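PDB 6Q2F: glycoside hydrolase family protein from Novosphingobium sp. PP1Y, which acts as an alpha-L-rhamnosidase, probably hydrolysing the glycosidic bond that joins alpha-linked L-rhamnose to its substrates. Local coordinates for residues Leu585-Pro590 and Gly617-Leu622; Gly593-Met598 and Ala742-Leu747; Ala607-Phe612 and Ala624-Ala629. One frame throughout, in Å; residues are numbered along the deposited sequence.

Interaction 1 (Leu585-Pro590 and Gly617-Leu622); sequences LEDHRP and GPRQTL. With NA (sodium ion), chain B.
At the sodium site of a (beta/alpha)8 barrel, the loop residues E586, D587 and H588 wrap round T621 and R619, which lie at the start of helix 620-636. The hydroxyl of T621 is used twice. T621 OG1 donates to E586 O (2.8 Å), approaching the carbonyl from 26° out of its plane, and accepts a nearly straight bond from H588 N (2.9 Å, 168°). One side chain thus ties down two backbone groups of a loop that forms no regular helix or strand here. T621 CB also lies 4.0 Å above one face of the H588 imidazole, toward its rim. In the plane of that ring, H588 ND1 donates to D587 OD1 (2.6 Å), while H588 NE2 bonds to D750. D587 meets R619 as well: R619 NH2 lies over the face of the D587 carboxylate, nearly above CG and equally far from both oxygens, with a salt bridge to D587 OD2 (3.3 Å). With the planes 78° apart, the edge of the guanidinium stands on the face of the carboxylate, and the side-by-side two-bond geometry is not formed. L622 CG covers one face of the guanidinium, and W610 gives the same arginine a cation-pi contact. E586 runs out fully extended, with CG anti to the backbone N and passing L622 CD2 at 3.6 Å, and this carries E586 OE2 to the sodium ion at 2.4 Å. Its other oxygen, OE1, receives a bond from a water that accepts in turn from R619 NH2 (2.8 Å), a second-shell link that would help fix the rotation of the carboxylate. D503, S504, E583 and E644 complete the metal site. Such loops at the C-terminal ends of the strands, where ligands gather, are the hallmark of the (beta/alpha)8 barrel.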
ATOM      1  N   LEU A 585      -3.258   0.138  -4.084  1.00 25.50           N
ATOM      2  CA  LEU A 585      -3.718  -1.059  -3.372  1.00 28.15           C
ATOM      3  C   LEU A 585      -3.262  -1.184  -1.935  1.00 29.66           C
ATOM      4  O   LEU A 585      -4.039  -1.475  -1.084  1.00 26.15           O
ATOM      5  CB  LEU A 585      -3.433  -2.339  -4.156  1.00 27.37           C
ATOM      6  CG  LEU A 585      -3.851  -2.357  -5.614  1.00 31.32           C
ATOM      7  CD1 LEU A 585      -3.386  -3.599  -6.320  1.00 25.11           C
ATOM      8  CD2 LEU A 585      -5.325  -2.187  -5.758  1.00 26.62           C
ATOM      9  N   GLU A 586      -1.982  -0.932  -1.719  1.00 24.45           N
ATOM     10  CA  GLU A 586      -1.343  -0.930  -0.397  1.00 27.75           C
ATOM     11  C   GLU A 586      -1.204  -2.322   0.203  1.00 30.03           C
ATOM     12  O   GLU A 586      -0.091  -2.729   0.562  1.00 28.80           O
ATOM     13  CB  GLU A 586      -2.086  -0.022   0.603  1.00 26.34           C
ATOM     14  CG  GLU A 586      -1.381   0.034   1.978  1.00 28.85           C
ATOM     15  CD  GLU A 586      -2.076   0.934   2.985  1.00 35.51           C
ATOM     16  OE1 GLU A 586      -2.366   0.431   4.083  1.00 37.26           O
ATOM     17  OE2 GLU A 586      -2.319   2.120   2.691  1.00 35.65           O
ATOM     18  N   ASP A 587      -2.312  -3.052   0.319  1.00 26.64           N
ATOM     19  CA  ASP A 587      -2.387  -4.273   1.125  1.00 24.03           C
ATOM     20  C   ASP A 587      -2.841  -5.438   0.244  1.00 31.20           C
ATOM     21  O   ASP A 587      -4.034  -5.574  -0.052  1.00 32.81           O
ATOM     22  CB  ASP A 587      -3.335  -4.058   2.311  1.00 28.19           C
ATOM     23  CG  ASP A 587      -3.336  -5.215   3.300  1.00 33.00           C
ATOM     24  OD1 ASP A 587      -2.523  -6.146   3.151  1.00 31.08           O
ATOM     25  OD2 ASP A 587      -4.152  -5.173   4.250  1.00 38.21           O
ATOM     26  N   HIS A 588      -1.882  -6.285  -0.147  1.00 28.44           N
ATOM     27  CA  HIS A 588      -2.123  -7.473  -0.989  1.00 28.05           C
ATOM     28  C   HIS A 588      -2.931  -7.054  -2.219  1.00 28.14           C
ATOM     29  O   HIS A 588      -2.534  -6.121  -2.929  1.00 28.72           O
ATOM     30  CB  HIS A 588      -2.752  -8.561  -0.148  1.00 31.96           C
ATOM     31  CG  HIS A 588      -1.866  -9.052   0.946  1.00 35.76           C
ATOM     32  ND1 HIS A 588      -1.727  -8.386   2.142  1.00 35.27           N
ATOM     33  CD2 HIS A 588      -1.062 -10.137   1.022  1.00 33.90           C
ATOM     34  CE1 HIS A 588      -0.883  -9.046   2.916  1.00 39.99           C
ATOM     35  NE2 HIS A 588      -0.463 -10.111   2.260  1.00 35.15           N
ATOM     36  N   ARG A 589      -4.066  -7.694  -2.505  1.00 27.93           N
ATOM     37  CA  ARG A 589      -4.770  -7.512  -3.768  1.00 28.77           C
ATOM     38  C   ARG A 589      -6.251  -7.333  -3.475  1.00 33.37           C
ATOM     39  O   ARG A 589      -7.046  -8.274  -3.608  1.00 37.63           O
ATOM     40  CB  ARG A 589      -4.506  -8.690  -4.711  1.00 33.35           C
ATOM     41  CG  ARG A 589      -5.040  -8.459  -6.141  1.00 29.59           C
ATOM     42  CD  ARG A 589      -4.638  -9.580  -7.087  1.00 30.22           C
ATOM     43  NE  ARG A 589      -4.693  -9.122  -8.475  1.00 33.70           N
ATOM     44  CZ  ARG A 589      -4.328  -9.844  -9.529  1.00 28.73           C
ATOM     45  NH1 ARG A 589      -3.875 -11.088  -9.374  1.00 21.90           N
ATOM     46  NH2 ARG A 589      -4.416  -9.313 -10.743  1.00 27.15           N
ATOM     47  N   PRO A 590      -6.655  -6.135  -3.049  1.00 30.92           N
ATOM     48  CA  PRO A 590      -8.062  -5.926  -2.678  1.00 28.70           C
ATOM     49  C   PRO A 590      -8.995  -5.863  -3.879  1.00 32.64           C
ATOM     50  O   PRO A 590     -10.193  -6.120  -3.726  1.00 30.12           O
ATOM     51  CB  PRO A 590      -8.028  -4.588  -1.930  1.00 27.36           C
ATOM     52  CG  PRO A 590      -6.878  -3.882  -2.531  1.00 26.47           C
ATOM     53  CD  PRO A 590      -5.847  -4.931  -2.840  1.00 26.74           C
ATOM     54  N   GLY A 617       9.773  -7.629  11.697  1.00 38.02           N
ATOM     55  CA  GLY A 617      10.010  -7.010  10.417  1.00 35.13           C
ATOM     56  C   GLY A 617       8.766  -6.330   9.885  1.00 36.59           C
ATOM     57  O   GLY A 617       7.650  -6.542  10.368  1.00 34.95           O
ATOM     58  N   PRO A 618       8.938  -5.484   8.883  1.00 34.77           N
ATOM     59  CA  PRO A 618       7.792  -4.753   8.332  1.00 32.11           C
ATOM     60  C   PRO A 618       6.816  -5.688   7.632  1.00 32.41           C
ATOM     61  O   PRO A 618       7.140  -6.818   7.269  1.00 34.74           O
ATOM     62  CB  PRO A 618       8.436  -3.787   7.335  1.00 31.75           C
ATOM     63  CG  PRO A 618       9.673  -4.538   6.865  1.00 33.87           C
ATOM     64  CD  PRO A 618      10.174  -5.262   8.109  1.00 28.24           C
ATOM     65  N   ARG A 619       5.595  -5.199   7.455  1.00 31.28           N
ATOM     66  CA  ARG A 619       4.653  -5.886   6.581  1.00 28.36           C
ATOM     67  C   ARG A 619       5.172  -5.830   5.156  1.00 30.53           C
ATOM     68  O   ARG A 619       5.346  -4.743   4.599  1.00 34.18           O
ATOM     69  CB  ARG A 619       3.280  -5.240   6.687  1.00 24.82           C
ATOM     70  CG  ARG A 619       2.660  -5.407   8.086  1.00 25.79           C
ATOM     71  CD  ARG A 619       1.384  -4.566   8.182  1.00 30.23           C
ATOM     72  NE  ARG A 619       0.429  -4.880   7.117  1.00 33.18           N
ATOM     73  CZ  ARG A 619      -0.491  -4.030   6.673  1.00 32.31           C
ATOM     74  NH1 ARG A 619      -0.558  -2.804   7.182  1.00 35.47           N
ATOM     75  NH2 ARG A 619      -1.327  -4.396   5.709  1.00 36.50           N
ATOM     76  N   GLN A 620       5.430  -7.004   4.577  1.00 33.36           N
ATOM     77  CA  GLN A 620       6.039  -7.071   3.248  1.00 32.44           C
ATOM     78  C   GLN A 620       5.216  -6.312   2.212  1.00 29.77           C
ATOM     79  O   GLN A 620       5.779  -5.646   1.339  1.00 30.64           O
ATOM     80  CB  GLN A 620       6.222  -8.527   2.831  1.00 31.41           C
ATOM     81  CG  GLN A 620       7.222  -9.275   3.728  1.00 35.22           C
ATOM     82  CD  GLN A 620       8.590  -8.620   3.738  1.00 40.02           C
ATOM     83  OE1 GLN A 620       9.117  -8.241   2.695  1.00 48.67           O
ATOM     84  NE2 GLN A 620       9.162  -8.466   4.922  1.00 51.29           N
ATOM     85  N   THR A 621       3.881  -6.367   2.307  1.00 27.24           N
ATOM     86  CA  THR A 621       3.069  -5.694   1.298  1.00 26.46           C
ATOM     87  C   THR A 621       3.358  -4.198   1.262  1.00 25.86           C
ATOM     88  O   THR A 621       3.220  -3.558   0.210  1.00 29.38           O
ATOM     89  CB  THR A 621       1.579  -5.959   1.551  1.00 28.48           C
ATOM     90  OG1 THR A 621       0.807  -5.431   0.467  1.00 30.66           O
ATOM     91  CG2 THR A 621       1.109  -5.342   2.881  1.00 22.44           C
ATOM     92  N   LEU A 622       3.780  -3.633   2.391  1.00 28.45           N
ATOM     93  CA  LEU A 622       4.061  -2.204   2.469  1.00 30.31           C
ATOM     94  C   LEU A 622       5.429  -1.864   1.892  1.00 29.50           C
ATOM     95  O   LEU A 622       5.646  -0.733   1.458  1.00 33.04           O
ATOM     96  CB  LEU A 622       3.951  -1.739   3.926  1.00 26.52           C
ATOM     97  CG  LEU A 622       2.557  -1.956   4.541  1.00 29.72           C
ATOM     98  CD1 LEU A 622       2.437  -1.321   5.922  1.00 27.35           C
ATOM     99  CD2 LEU A 622       1.510  -1.375   3.623  1.00 25.66           C
TER
HETATM  100 NA    NA B1201      -3.886   3.873   3.100  1.00 37.66          NA
HETATM  101  O   HOH W   1      -2.695  -1.913   5.471  1.00 37.76           O

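Interaction 2 (Gly593-Met598 and Ala742-Leu747); sequences GDDMAM and APLTGL
The flat group here is the D595 carboxylate, which meets P743, L744 and T745: P743 CB sits over one face, 3.5 Å from D595 OD1, while L744 CB lies close to the carboxylate plane, at the edge. Both oxygens face the first turn of helix 744-747. L744 N donates to D595 OD1 (3.1 Å, 165°) and T745 N to D595 OD2 (3.1 Å, 158°), each on the syn side and tilted out of the plane, toward the face that P743 covers. The general principle is plain: the first N-H groups of a helix lack acceptors within it, and a carboxylate from a distant part of the chain can supply them. The partial positive charge of the helix start would probably favour this. D595 reaches the spot with CG lodged between its own backbone N and carbonyl carbon (chi1 46°), a compact conformation that turns the whole group toward the helix. The turn behind it is held by D594, whose OD2 accepts from A597 N (2.8 Å) in an Asx motif and also from N766, and whose OD1 bonds to Y738. On the apolar side, CG of the selenomethionine M596 packs obliquely on L744 CD1 at 3.9 Å, and G593 O borders P743 CB at 3.6 Å. M598 ties its own loop to helix 543-575, and M596 presses on helix 620-636. With T745 against T621 of that helix and L744 against Y764 of strand 762-765, the short helix 744-747 is wedged between a barrel helix and a neighbouring sheet.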
ATOM      1  N   GLY A 593      -6.367  -4.271 -10.748  1.00 25.11           N
ATOM      2  CA  GLY A 593      -5.647  -3.040 -11.005  1.00 24.75           C
ATOM      3  C   GLY A 593      -4.158  -3.242 -10.828  1.00 26.57           C
ATOM      4  O   GLY A 593      -3.698  -4.139 -10.120  1.00 25.86           O
ATOM      5  N   ASP A 594      -3.391  -2.392 -11.493  1.00 22.42           N
ATOM      6  CA  ASP A 594      -1.948  -2.371 -11.370  1.00 24.96           C
ATOM      7  C   ASP A 594      -1.542  -1.177 -10.515  1.00 25.29           C
ATOM      8  O   ASP A 594      -1.906  -0.045 -10.830  1.00 29.17           O
ATOM      9  CB  ASP A 594      -1.288  -2.281 -12.741  1.00 21.13           C
ATOM     10  CG  ASP A 594       0.219  -2.194 -12.621  1.00 31.67           C
ATOM     11  OD1 ASP A 594       0.826  -3.242 -12.361  1.00 26.37           O
ATOM     12  OD2 ASP A 594       0.765  -1.088 -12.738  1.00 33.30           O
ATOM     13  N   ASP A 595      -0.758  -1.423  -9.461  1.00 27.81           N
ATOM     14  CA  ASP A 595      -0.503  -0.342  -8.510  1.00 27.66           C
ATOM     15  C   ASP A 595       0.572   0.644  -8.962  1.00 25.99           C
ATOM     16  O   ASP A 595       0.773   1.652  -8.280  1.00 32.09           O
ATOM     17  CB  ASP A 595      -0.181  -0.891  -7.099  1.00 28.23           C
ATOM     18  CG  ASP A 595       0.823  -2.030  -7.085  1.00 35.07           C
ATOM     19  OD1 ASP A 595       1.287  -2.474  -8.157  1.00 34.54           O
ATOM     20  OD2 ASP A 595       1.132  -2.501  -5.967  1.00 30.69           O
HETATM   21  N   MSE A 596       1.242   0.412 -10.086  1.00 20.25           N
HETATM   22  CA  MSE A 596       2.012   1.495 -10.711  1.00 23.43           C
HETATM   23  C   MSE A 596       1.107   2.336 -11.597  1.00 24.78           C
HETATM   24  O   MSE A 596       1.128   3.558 -11.547  1.00 24.56           O
HETATM   25  CB  MSE A 596       3.210   0.961 -11.516  1.00 20.13           C
HETATM   26  CG  MSE A 596       4.313   0.444 -10.591  1.00 27.51           C
HETATM   27 SE   MSE A 596       5.952   0.042 -11.589  1.00 30.96          SE
HETATM   28  CE  MSE A 596       6.372   1.783 -12.258  1.00 19.49           C
ATOM     29  N   ALA A 597       0.304   1.663 -12.416  1.00 22.42           N
ATOM     30  CA  ALA A 597      -0.567   2.395 -13.329  1.00 23.31           C
ATOM     31  C   ALA A 597      -1.534   3.272 -12.549  1.00 23.01           C
ATOM     32  O   ALA A 597      -1.781   4.424 -12.909  1.00 26.46           O
ATOM     33  CB  ALA A 597      -1.317   1.405 -14.226  1.00 24.26           C
HETATM   34  N   MSE A 598      -2.041   2.754 -11.447  1.00 19.96           N
HETATM   35  CA  MSE A 598      -3.010   3.474 -10.613  1.00 23.35           C
HETATM   36  C   MSE A 598      -2.432   4.780 -10.063  1.00 27.97           C
HETATM   37  O   MSE A 598      -3.178   5.691  -9.730  1.00 29.24           O
HETATM   38  CB  MSE A 598      -3.475   2.579  -9.477  1.00 25.00           C
HETATM   39  CG  MSE A 598      -4.389   1.459  -9.927  1.00 22.30           C
HETATM   40 SE   MSE A 598      -4.395   0.038  -8.605  0.89 25.49          SE
HETATM   41  CE  MSE A 598      -5.488   1.004  -7.269  1.00 27.70           C
ATOM     42  N   ALA A 742      -0.499 -10.191 -11.481  1.00 20.97           N
ATOM     43  CA  ALA A 742      -0.705  -9.581 -10.172  1.00 32.13           C
ATOM     44  C   ALA A 742       0.145  -8.339  -9.921  1.00 37.60           C
ATOM     45  O   ALA A 742       1.301  -8.265 -10.339  1.00 40.39           O
ATOM     46  CB  ALA A 742      -0.477 -10.608  -9.071  1.00 24.27           C
ATOM     47  N   PRO A 743      -0.442  -7.369  -9.227  1.00 34.28           N
ATOM     48  CA  PRO A 743       0.251  -6.127  -8.886  1.00 25.56           C
ATOM     49  C   PRO A 743       1.410  -6.411  -7.933  1.00 26.39           C
ATOM     50  O   PRO A 743       1.622  -7.529  -7.479  1.00 26.50           O
ATOM     51  CB  PRO A 743      -0.847  -5.291  -8.217  1.00 26.31           C
ATOM     52  CG  PRO A 743      -1.727  -6.328  -7.558  1.00 23.53           C
ATOM     53  CD  PRO A 743      -1.741  -7.490  -8.535  1.00 28.63           C
ATOM     54  N   LEU A 744       2.163  -5.357  -7.625  1.00 22.50           N
ATOM     55  CA  LEU A 744       3.351  -5.514  -6.791  1.00 21.47           C
ATOM     56  C   LEU A 744       2.980  -5.909  -5.362  1.00 27.19           C
ATOM     57  O   LEU A 744       3.611  -6.797  -4.771  1.00 27.46           O
ATOM     58  CB  LEU A 744       4.166  -4.226  -6.812  1.00 22.18           C
ATOM     59  CG  LEU A 744       4.831  -3.923  -8.158  1.00 26.82           C
ATOM     60  CD1 LEU A 744       5.270  -2.473  -8.219  1.00 26.35           C
ATOM     61  CD2 LEU A 744       6.049  -4.831  -8.362  1.00 24.78           C
ATOM     62  N   THR A 745       1.938  -5.283  -4.795  1.00 22.22           N
ATOM     63  CA  THR A 745       1.482  -5.705  -3.472  1.00 27.19           C
ATOM     64  C   THR A 745       0.874  -7.095  -3.508  1.00 32.37           C
ATOM     65  O   THR A 745       0.694  -7.704  -2.453  1.00 33.80           O
ATOM     66  CB  THR A 745       0.447  -4.726  -2.899  1.00 24.61           C
ATOM     67  OG1 THR A 745      -0.592  -4.492  -3.864  1.00 25.56           O
ATOM     68  CG2 THR A 745       1.112  -3.389  -2.535  1.00 18.97           C
ATOM     69  N   GLY A 746       0.538  -7.595  -4.695  1.00 28.30           N
ATOM     70  CA  GLY A 746       0.077  -8.958  -4.848  1.00 26.45           C
ATOM     71  C   GLY A 746       1.242  -9.914  -4.983  1.00 28.59           C
ATOM     72  O   GLY A 746       1.346 -10.880  -4.222  1.00 29.03           O
ATOM     73  N   LEU A 747       2.141  -9.643  -5.939  1.00 27.42           N
ATOM     74  CA  LEU A 747       3.289 -10.524  -6.134  1.00 29.96           C
ATOM     75  C   LEU A 747       4.102 -10.651  -4.855  1.00 28.80           C
ATOM     76  O   LEU A 747       4.561 -11.742  -4.503  1.00 30.30           O
ATOM     77  CB  LEU A 747       4.183  -9.998  -7.256  1.00 32.35           C
ATOM     78  CG  LEU A 747       3.717 -10.049  -8.722  1.00 37.04           C
ATOM     79  CD1 LEU A 747       4.674  -9.223  -9.592  1.00 32.24           C
ATOM     80  CD2 LEU A 747       3.644 -11.504  -9.228  1.00 31.49           C
TER

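Interaction 3 (Ala607-Phe612 and Ala624-Ala629); sequences AALWTF and ADMKGA
A607 points its methyl at helix 620-636, where D625, M626 and A629 receive it. A607 CB lies 3.4 Å from M626 CA and 4.0 Å from A629 CB, close enough that strand and helix axes approach to 6.9 Å, running nearly antiparallel at 149°. D625 and M626 flank that methyl from different directions. Selenomethionine M626 leads its CG alongside at 3.6 Å from A607 CB, then bends at its last torsion to lay CE against L609 CD1 at 3.9 Å; the two side chains meet at an oblique angle. D625 instead swings its carboxylate along the strand backbone. With CG anti to its own N (chi1 -174°), it brings D625 OD2 past A607 CA to A608 N at 3.1 Å, a weak bond because the angle at the hydrogen is only 121°. The other oxygen, OD1, forms a salt bridge with R599, the stronger polar partner. A608 directs its own methyl away from the helix, where it touches E586 and E644 of the sodium site. The contact is the strand-to-helix packing of a beta-alpha-beta unit completed by strand 642-649. Its chemistry implies close approach through small alanines and the bent apolar chain of M626, with the one buried carboxylate satisfied chiefly by arginine and only lightly by the strand.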
ATOM      1  N   ALA A 607       2.472   5.735  -0.797  1.00 19.79           N
ATOM      2  CA  ALA A 607       2.390   4.397  -0.230  1.00 21.26           C
ATOM      3  C   ALA A 607       2.195   4.554   1.277  1.00 24.76           C
ATOM      4  O   ALA A 607       1.801   5.618   1.766  1.00 24.38           O
ATOM      5  CB  ALA A 607       3.645   3.605  -0.611  1.00 20.20           C
ATOM      6  N   ALA A 608       2.458   3.485   2.028  1.00 23.27           N
ATOM      7  CA  ALA A 608       2.261   3.475   3.473  1.00 27.24           C
ATOM      8  C   ALA A 608       3.337   2.608   4.127  1.00 31.51           C
ATOM      9  O   ALA A 608       3.905   1.707   3.500  1.00 29.62           O
ATOM     10  CB  ALA A 608       0.859   2.945   3.865  1.00 20.33           C
ATOM     11  N   LEU A 609       3.615   2.889   5.400  1.00 26.25           N
ATOM     12  CA  LEU A 609       4.436   1.997   6.219  1.00 24.14           C
ATOM     13  C   LEU A 609       3.958   2.045   7.658  1.00 26.58           C
ATOM     14  O   LEU A 609       3.857   3.126   8.238  1.00 34.09           O
ATOM     15  CB  LEU A 609       5.934   2.341   6.178  1.00 25.45           C
ATOM     16  CG  LEU A 609       6.647   1.400   7.178  1.00 33.45           C
ATOM     17  CD1 LEU A 609       6.785  -0.050   6.629  1.00 26.90           C
ATOM     18  CD2 LEU A 609       8.001   1.926   7.677  1.00 35.87           C
ATOM     19  N   TRP A 610       3.681   0.873   8.223  1.00 24.27           N
ATOM     20  CA  TRP A 610       3.282   0.745   9.615  1.00 25.95           C
ATOM     21  C   TRP A 610       4.504   0.487  10.497  1.00 28.20           C
ATOM     22  O   TRP A 610       5.509  -0.072  10.051  1.00 35.59           O
ATOM     23  CB  TRP A 610       2.283  -0.401   9.792  1.00 20.72           C
ATOM     24  CG  TRP A 610       0.893  -0.109   9.300  1.00 34.69           C
ATOM     25  CD1 TRP A 610       0.547   0.610   8.198  1.00 38.10           C
ATOM     26  CD2 TRP A 610      -0.325  -0.534   9.902  1.00 38.03           C
ATOM     27  NE1 TRP A 610      -0.811   0.663   8.080  1.00 37.39           N
ATOM     28  CE2 TRP A 610      -1.372  -0.033   9.117  1.00 40.06           C
ATOM     29  CE3 TRP A 610      -0.634  -1.291  11.036  1.00 48.85           C
ATOM     30  CZ2 TRP A 610      -2.710  -0.271   9.419  1.00 39.06           C
ATOM     31  CZ3 TRP A 610      -1.963  -1.518  11.340  1.00 50.27           C
ATOM     32  CH2 TRP A 610      -2.985  -1.007  10.532  1.00 45.78           C
ATOM     33  N   THR A 611       4.421   0.919  11.753  1.00 24.87           N
ATOM     34  CA  THR A 611       5.435   0.529  12.712  1.00 21.68           C
ATOM     35  C   THR A 611       5.404  -0.984  12.892  1.00 27.50           C
ATOM     36  O   THR A 611       4.389  -1.650  12.660  1.00 29.11           O
ATOM     37  CB  THR A 611       5.213   1.227  14.046  1.00 26.49           C
ATOM     38  OG1 THR A 611       4.028   0.712  14.655  1.00 28.41           O
ATOM     39  CG2 THR A 611       5.073   2.742  13.811  1.00 26.06           C
ATOM     40  N   PHE A 612       6.545  -1.530  13.296  1.00 29.76           N
ATOM     41  CA  PHE A 612       6.665  -2.971  13.451  1.00 32.57           C
ATOM     42  C   PHE A 612       7.719  -3.266  14.509  1.00 36.52           C
ATOM     43  O   PHE A 612       8.669  -2.497  14.689  1.00 38.40           O
ATOM     44  CB  PHE A 612       7.042  -3.640  12.126  1.00 29.32           C
ATOM     45  CG  PHE A 612       8.326  -3.113  11.532  1.00 32.09           C
ATOM     46  CD1 PHE A 612       8.310  -2.003  10.701  1.00 27.48           C
ATOM     47  CD2 PHE A 612       9.543  -3.725  11.803  1.00 32.52           C
ATOM     48  CE1 PHE A 612       9.485  -1.507  10.162  1.00 29.30           C
ATOM     49  CE2 PHE A 612      10.731  -3.249  11.251  1.00 28.54           C
ATOM     50  CZ  PHE A 612      10.704  -2.134  10.442  1.00 28.70           C
ATOM     51  N   ALA A 624       6.611  -3.551  -0.829  1.00 25.54           N
ATOM     52  CA  ALA A 624       6.209  -3.529  -2.238  1.00 24.94           C
ATOM     53  C   ALA A 624       5.418  -2.272  -2.573  1.00 25.43           C
ATOM     54  O   ALA A 624       5.640  -1.654  -3.620  1.00 28.18           O
ATOM     55  CB  ALA A 624       5.391  -4.780  -2.567  1.00 21.31           C
ATOM     56  N   ASP A 625       4.514  -1.865  -1.673  1.00 25.94           N
ATOM     57  CA  ASP A 625       3.708  -0.665  -1.896  1.00 24.45           C
ATOM     58  C   ASP A 625       4.596   0.557  -2.108  1.00 25.21           C
ATOM     59  O   ASP A 625       4.396   1.337  -3.054  1.00 25.81           O
ATOM     60  CB  ASP A 625       2.765  -0.458  -0.703  1.00 24.92           C
ATOM     61  CG  ASP A 625       1.777   0.682  -0.915  1.00 30.16           C
ATOM     62  OD1 ASP A 625       1.391   0.939  -2.074  1.00 33.55           O
ATOM     63  OD2 ASP A 625       1.409   1.333   0.098  1.00 29.18           O
HETATM   64  N   MSE A 626       5.596   0.731  -1.245  1.00 24.18           N
HETATM   65  CA  MSE A 626       6.503   1.866  -1.332  1.00 23.57           C
HETATM   66  C   MSE A 626       7.437   1.768  -2.533  1.00 24.71           C
HETATM   67  O   MSE A 626       7.774   2.773  -3.160  1.00 25.08           O
HETATM   68  CB  MSE A 626       7.344   1.987  -0.053  1.00 19.48           C
HETATM   69  CG  MSE A 626       6.621   2.537   1.168  1.00 29.52           C
HETATM   70 SE   MSE A 626       7.908   2.649   2.693  1.00 33.69          SE
HETATM   71  CE  MSE A 626       8.120   0.755   3.082  1.00 20.15           C
ATOM     72  N   LYS A 627       7.905   0.556  -2.816  1.00 22.30           N
ATOM     73  CA  LYS A 627       8.823   0.392  -3.934  1.00 27.34           C
ATOM     74  C   LYS A 627       8.093   0.656  -5.244  1.00 27.07           C
ATOM     75  O   LYS A 627       8.630   1.303  -6.151  1.00 23.47           O
ATOM     76  CB  LYS A 627       9.443  -1.009  -3.913  1.00 25.90           C
ATOM     77  CG  LYS A 627      10.662  -1.172  -4.842  1.00 27.87           C
ATOM     78  CD  LYS A 627      11.821  -0.268  -4.443  1.00 25.34           C
ATOM     79  CE  LYS A 627      13.063  -0.510  -5.352  1.00 27.23           C
ATOM     80  NZ  LYS A 627      14.160   0.443  -5.002  1.00 28.46           N
ATOM     81  N   GLY A 628       6.837   0.213  -5.333  1.00 25.59           N
ATOM     82  CA  GLY A 628       6.023   0.557  -6.489  1.00 24.54           C
ATOM     83  C   GLY A 628       5.831   2.049  -6.623  1.00 25.05           C
ATOM     84  O   GLY A 628       5.978   2.613  -7.707  1.00 24.99           O
ATOM     85  N   ALA A 629       5.490   2.714  -5.523  1.00 28.68           N
ATOM     86  CA  ALA A 629       5.269   4.153  -5.603  1.00 25.45           C
ATOM     87  C   ALA A 629       6.558   4.878  -5.978  1.00 24.63           C
ATOM     88  O   ALA A 629       6.536   5.828  -6.765  1.00 25.01           O
ATOM     89  CB  ALA A 629       4.714   4.681  -4.276  1.00 25.71           C
TER

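All three contacts lie near the centre of the chain and involve strand 604-610, the loop leading to it from strand 579-582, and helices 620-636 and 744-747. Interactions 1 and 3 share helix 620-636: its beginning serves the partly buried, polar, metal-linked loop, whereas its next turns pack in the buried layer between helix and strand. Interaction 2 is also buried, but there the later part of the same loop reaches a helix start more than 140 residues on. Interactions 1 and 2 join directly, H588 O lying 2.7 Å from T745 OG1 in a probable hydrogen bond. A threonine hydroxyl, a salt bridge, a water and the metal mark the first, helix-end bonding the second, apolar fit the third.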